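Local coordinates for protein PAN2-PAN3 deadenylation complex catalytic subunit pan2 (PDB 4CZW) that probably shortens mRNA poly(A) tails as the catalytic subunit of the PAN deadenylase, of which this piece holds the USP-like pseudoprotease and exonuclease domains, at residues 110-115 with 138-143; 52-57 with 100-105. One frame throughout, in Å; residues are numbered along the deposited sequence.

Contact 1 of 2, residues 110-115 with 138-143; sequences NHTSNA and TMFLFD
With its CG anti to the backbone N (chi1 -174°), F140 extends from helix 130-149 to the turn at 112-115, where T112 also has its methyl CG2 anti to its own backbone N, on the side of the ring. The two side chains pass in opposite directions, and T112 CG2 stops 3.9 Å from F140 CZ, at the ring edge. The same edge meets the backbone: S113 O lies in the ring plane, 3.4 Å from F140 CZ. N114 O and A115 CA come in obliquely; A115 CB is 3.9 Å from F140 CZ. No hydrogen bond crosses the contact; F140 supplies most of the buried surface. Two hydroxyls of the turn have partners outside it: T112 OG1 with A108 O, and S113 OG with K144 NZ, one turn farther along the helix from F140. L81 of helix 81-94 touches both T112 and F140. The loop's shape comes from S113 (phi/psi -63°/144°) and N114, whose phi is positive, with a weak A115 N to T112 O bond of 3.4 Å closing it. This is a type II beta turn, packed on a helix-borne aromatic ring within the USP-like domain.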
# COMPACT_ATOMS: atom_id res chain seq x y z
N ASN A 110 -13.45 -1.67 0.34
CA ASN A 110 -14.87 -1.68 0.03
C ASN A 110 -15.66 -2.64 0.93
O ASN A 110 -16.88 -2.53 1.05
CB ASN A 110 -15.07 -2.07 -1.44
CG ASN A 110 -16.50 -1.86 -1.91
OD1 ASN A 110 -17.21 -0.99 -1.42
ND2 ASN A 110 -16.93 -2.68 -2.87
N HIS A 111 -14.95 -3.56 1.56
CA HIS A 111 -15.58 -4.55 2.44
C HIS A 111 -15.31 -4.25 3.91
O HIS A 111 -15.82 -4.94 4.79
CB HIS A 111 -15.10 -5.96 2.10
CG HIS A 111 -15.45 -6.39 0.71
ND1 HIS A 111 -16.75 -6.58 0.29
CD2 HIS A 111 -14.67 -6.69 -0.36
CE1 HIS A 111 -16.75 -6.97 -0.97
NE2 HIS A 111 -15.50 -7.04 -1.39
N THR A 112 -14.50 -3.23 4.18
CA THR A 112 -14.16 -2.85 5.55
C THR A 112 -15.37 -2.23 6.25
O THR A 112 -16.19 -1.56 5.62
CB THR A 112 -12.98 -1.86 5.58
OG1 THR A 112 -11.92 -2.35 4.75
CG2 THR A 112 -12.46 -1.67 7.00
N SER A 113 -15.48 -2.47 7.55
CA SER A 113 -16.59 -1.93 8.34
C SER A 113 -16.56 -0.40 8.36
O SER A 113 -15.50 0.21 8.38
CB SER A 113 -16.54 -2.47 9.77
OG SER A 113 -15.33 -2.11 10.41
N ASN A 114 -17.76 0.19 8.34
CA ASN A 114 -17.94 1.64 8.40
C ASN A 114 -17.33 2.40 7.22
O ASN A 114 -17.23 3.63 7.25
CB ASN A 114 -17.37 2.20 9.71
CG ASN A 114 -17.95 1.52 10.93
OD1 ASN A 114 -19.13 1.18 10.96
ND2 ASN A 114 -17.11 1.32 11.94
N ALA A 115 -16.93 1.67 6.18
CA ALA A 115 -16.34 2.30 5.00
C ALA A 115 -17.42 3.00 4.17
O ALA A 115 -17.16 4.02 3.53
CB ALA A 115 -15.61 1.27 4.16
N THR A 138 -7.59 9.21 4.96
CA THR A 138 -6.45 9.42 5.84
C THR A 138 -6.85 9.20 7.30
O THR A 138 -6.13 8.57 8.07
CB THR A 138 -5.86 10.83 5.68
OG1 THR A 138 -5.54 11.06 4.30
CG2 THR A 138 -4.60 10.98 6.52
N MSE A 139 -8.02 9.72 7.66
CA MSE A 139 -8.56 9.53 9.00
C MSE A 139 -9.05 8.10 9.19
O MSE A 139 -8.87 7.51 10.25
CB MSE A 139 -9.70 10.53 9.26
CG MSE A 139 -9.25 11.98 9.27
SE MSE A 139 -10.70 13.23 9.64
CE MSE A 139 -11.74 13.02 8.00
N PHE A 140 -9.68 7.55 8.15
CA PHE A 140 -10.21 6.19 8.20
C PHE A 140 -9.10 5.16 8.33
O PHE A 140 -9.21 4.22 9.12
CB PHE A 140 -11.05 5.91 6.95
CG PHE A 140 -11.76 4.59 6.98
CD1 PHE A 140 -12.95 4.44 7.68
CD2 PHE A 140 -11.26 3.49 6.30
CE1 PHE A 140 -13.61 3.23 7.71
CE2 PHE A 140 -11.92 2.27 6.33
CZ PHE A 140 -13.10 2.15 7.03
N LEU A 141 -8.04 5.32 7.55
CA LEU A 141 -6.92 4.39 7.57
C LEU A 141 -6.17 4.41 8.89
O LEU A 141 -5.92 3.36 9.49
CB LEU A 141 -5.95 4.68 6.42
CG LEU A 141 -6.30 4.05 5.07
CD1 LEU A 141 -5.23 4.37 4.04
CD2 LEU A 141 -6.47 2.55 5.22
N PHE A 142 -5.81 5.61 9.35
CA PHE A 142 -5.07 5.77 10.60
C PHE A 142 -5.83 5.16 11.78
O PHE A 142 -5.21 4.65 12.72
CB PHE A 142 -4.78 7.25 10.87
CG PHE A 142 -3.48 7.72 10.29
CD1 PHE A 142 -3.27 7.71 8.92
CD2 PHE A 142 -2.47 8.19 11.12
CE1 PHE A 142 -2.08 8.15 8.39
CE2 PHE A 142 -1.27 8.63 10.59
CZ PHE A 142 -1.08 8.61 9.22
N ASP A 143 -7.15 5.22 11.73
CA ASP A 143 -7.98 4.64 12.78
C ASP A 143 -8.02 3.12 12.67
O ASP A 143 -7.88 2.42 13.67
CB ASP A 143 -9.40 5.20 12.71
CG ASP A 143 -10.31 4.63 13.77
OD1 ASP A 143 -9.81 4.29 14.87
OD2 ASP A 143 -11.53 4.50 13.52

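Contact 2 of 2, residues 52-57 with 100-105; sequences SLLQVM and CHATNM
L54 on helix 51-58 meets A102 and M105 where helix 103-109 begins, with A102 at the N-cap position. The setting is the helical part of the USP-like fold; helix 51-58 probably corresponds to the helix that carries the nucleophilic cysteine at its start in active relatives, although this domain is predicted to be inactive.

The tight part is apolar and buried, and L54 carries one whole side of it. Its CG stands anti to the carbonyl carbon (chi1 -67°), directing the fork of methyls at the opposing segment, where each branch finds a different partner. CD1 rests 3.9 Å from the methyl CB of A102. CD2 lies over the end of the selenomethionine M105, 4.0 Å from its CE and 4.1 Å from its SE, so the methyl is almost equally far from both atoms. M105 is bent at chi2 and chi3, and the two side chains run past one another in opposite senses. L85 of helix 81-94 touches both L54 and M105, closing the cluster from a third helix. The backbones stay well apart, the nearest CA atoms, those of L54 and A102, being 9.0 Å from each other.

The other side of segment 100-105 is more exposed and polar. H101, T103 and N104 are partly exposed, and their side chains make no contact with 52-57. There the exonuclease domain comes close: the amide of N559 bonds to H101 O and N104 N, while I558 O accepts from N104 ND2. Within the segment, H101 turns its ring edge to T103 CB, and its ND1 shares a bent hydrogen bond with T103 OG1, 2.7 Å long at an angle of 139°.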
# COMPACT_ATOMS: atom_id res chain seq x y z
N SER A 52 -2.10 8.58 -4.22
CA SER A 52 -1.24 9.63 -3.70
C SER A 52 -0.98 9.44 -2.21
O SER A 52 0.13 9.64 -1.73
CB SER A 52 -1.87 11.00 -3.94
OG SER A 52 -2.15 11.19 -5.31
N LEU A 53 -2.02 9.04 -1.48
CA LEU A 53 -1.91 8.81 -0.04
C LEU A 53 -1.03 7.60 0.25
O LEU A 53 -0.21 7.62 1.17
CB LEU A 53 -3.29 8.63 0.58
CG LEU A 53 -3.31 8.29 2.07
CD1 LEU A 53 -2.62 9.37 2.89
CD2 LEU A 53 -4.73 8.07 2.56
N LEU A 54 -1.22 6.54 -0.53
CA LEU A 54 -0.44 5.32 -0.37
C LEU A 54 1.04 5.57 -0.59
O LEU A 54 1.89 5.00 0.10
CB LEU A 54 -0.95 4.23 -1.32
CG LEU A 54 -2.36 3.70 -1.07
CD1 LEU A 54 -2.77 2.71 -2.15
CD2 LEU A 54 -2.45 3.06 0.31
N GLN A 55 1.36 6.42 -1.56
CA GLN A 55 2.74 6.77 -1.86
C GLN A 55 3.38 7.52 -0.70
O GLN A 55 4.47 7.17 -0.25
CB GLN A 55 2.83 7.63 -3.13
CG GLN A 55 2.43 6.91 -4.41
CD GLN A 55 3.51 5.98 -4.93
OE1 GLN A 55 4.53 5.76 -4.28
NE2 GLN A 55 3.29 5.43 -6.12
N VAL A 56 2.68 8.55 -0.21
CA VAL A 56 3.17 9.37 0.88
C VAL A 56 3.40 8.54 2.15
O VAL A 56 4.41 8.71 2.84
CB VAL A 56 2.19 10.52 1.19
CG1 VAL A 56 2.64 11.29 2.42
CG2 VAL A 56 2.09 11.46 -0.00
N MSE A 57 2.47 7.64 2.43
CA MSE A 57 2.59 6.76 3.60
C MSE A 57 3.74 5.77 3.44
O MSE A 57 4.42 5.44 4.42
CB MSE A 57 1.29 6.01 3.83
CG MSE A 57 0.12 6.88 4.26
SE MSE A 57 -1.50 5.84 4.58
CE MSE A 57 -0.84 4.71 6.03
N CYS A 100 2.96 -0.14 -10.28
CA CYS A 100 2.27 -1.14 -9.47
C CYS A 100 0.78 -0.79 -9.45
O CYS A 100 0.36 0.17 -10.09
CB CYS A 100 2.83 -1.18 -8.05
SG CYS A 100 4.55 -1.70 -7.92
N HIS A 101 -0.00 -1.59 -8.73
CA HIS A 101 -1.42 -1.27 -8.54
C HIS A 101 -1.92 -1.87 -7.23
O HIS A 101 -1.46 -2.93 -6.81
CB HIS A 101 -2.25 -1.76 -9.73
CG HIS A 101 -2.34 -3.25 -9.84
ND1 HIS A 101 -3.42 -3.97 -9.39
CD2 HIS A 101 -1.48 -4.16 -10.37
CE1 HIS A 101 -3.23 -5.26 -9.63
NE2 HIS A 101 -2.06 -5.39 -10.22
N ALA A 102 -2.87 -1.19 -6.60
CA ALA A 102 -3.38 -1.60 -5.30
C ALA A 102 -4.82 -2.10 -5.39
O ALA A 102 -5.68 -1.67 -4.63
CB ALA A 102 -3.28 -0.46 -4.31
N THR A 103 -5.07 -3.01 -6.33
CA THR A 103 -6.41 -3.54 -6.56
C THR A 103 -6.97 -4.26 -5.34
O THR A 103 -8.08 -3.97 -4.89
CB THR A 103 -6.44 -4.50 -7.76
OG1 THR A 103 -6.09 -3.78 -8.95
CG2 THR A 103 -7.81 -5.11 -7.93
N ASN A 104 -6.20 -5.21 -4.80
CA ASN A 104 -6.63 -6.00 -3.65
C ASN A 104 -6.95 -5.15 -2.43
O ASN A 104 -7.87 -5.46 -1.67
CB ASN A 104 -5.56 -7.03 -3.28
CG ASN A 104 -5.38 -8.10 -4.34
OD1 ASN A 104 -6.14 -8.17 -5.30
ND2 ASN A 104 -4.37 -8.94 -4.16
N MSE A 105 -6.19 -4.07 -2.24
CA MSE A 105 -6.32 -3.23 -1.06
C MSE A 105 -7.53 -2.30 -1.16
O MSE A 105 -8.17 -1.99 -0.15
CB MSE A 105 -5.03 -2.44 -0.84
CG MSE A 105 -5.14 -0.94 -1.11
SE MSE A 105 -5.28 0.08 0.54
CE MSE A 105 -3.70 -0.62 1.42

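How the contacts relate
The centres of contact 1 and contact 2 lie 14 Å apart within the USP-like domain, and the two occur in series: 52-57, 100-105, 110-115, then 138-143. Helix 103-109 leads directly from the second segment of contact 2 into the loop of contact 1. Helices 51-58 and 130-149 also meet directly: L53 CD2 packs 4.0 Å from L141 CD1, and that same L141 CD1 reaches M57 SE. Helix 81-94 borders both contacts. The result is a group of helices with the loop between them, consistent with the domain's scaffold role. The side chains of T112 and M105 are each about 11 Å from the zinc ion held by H70, C75, C80 and C83.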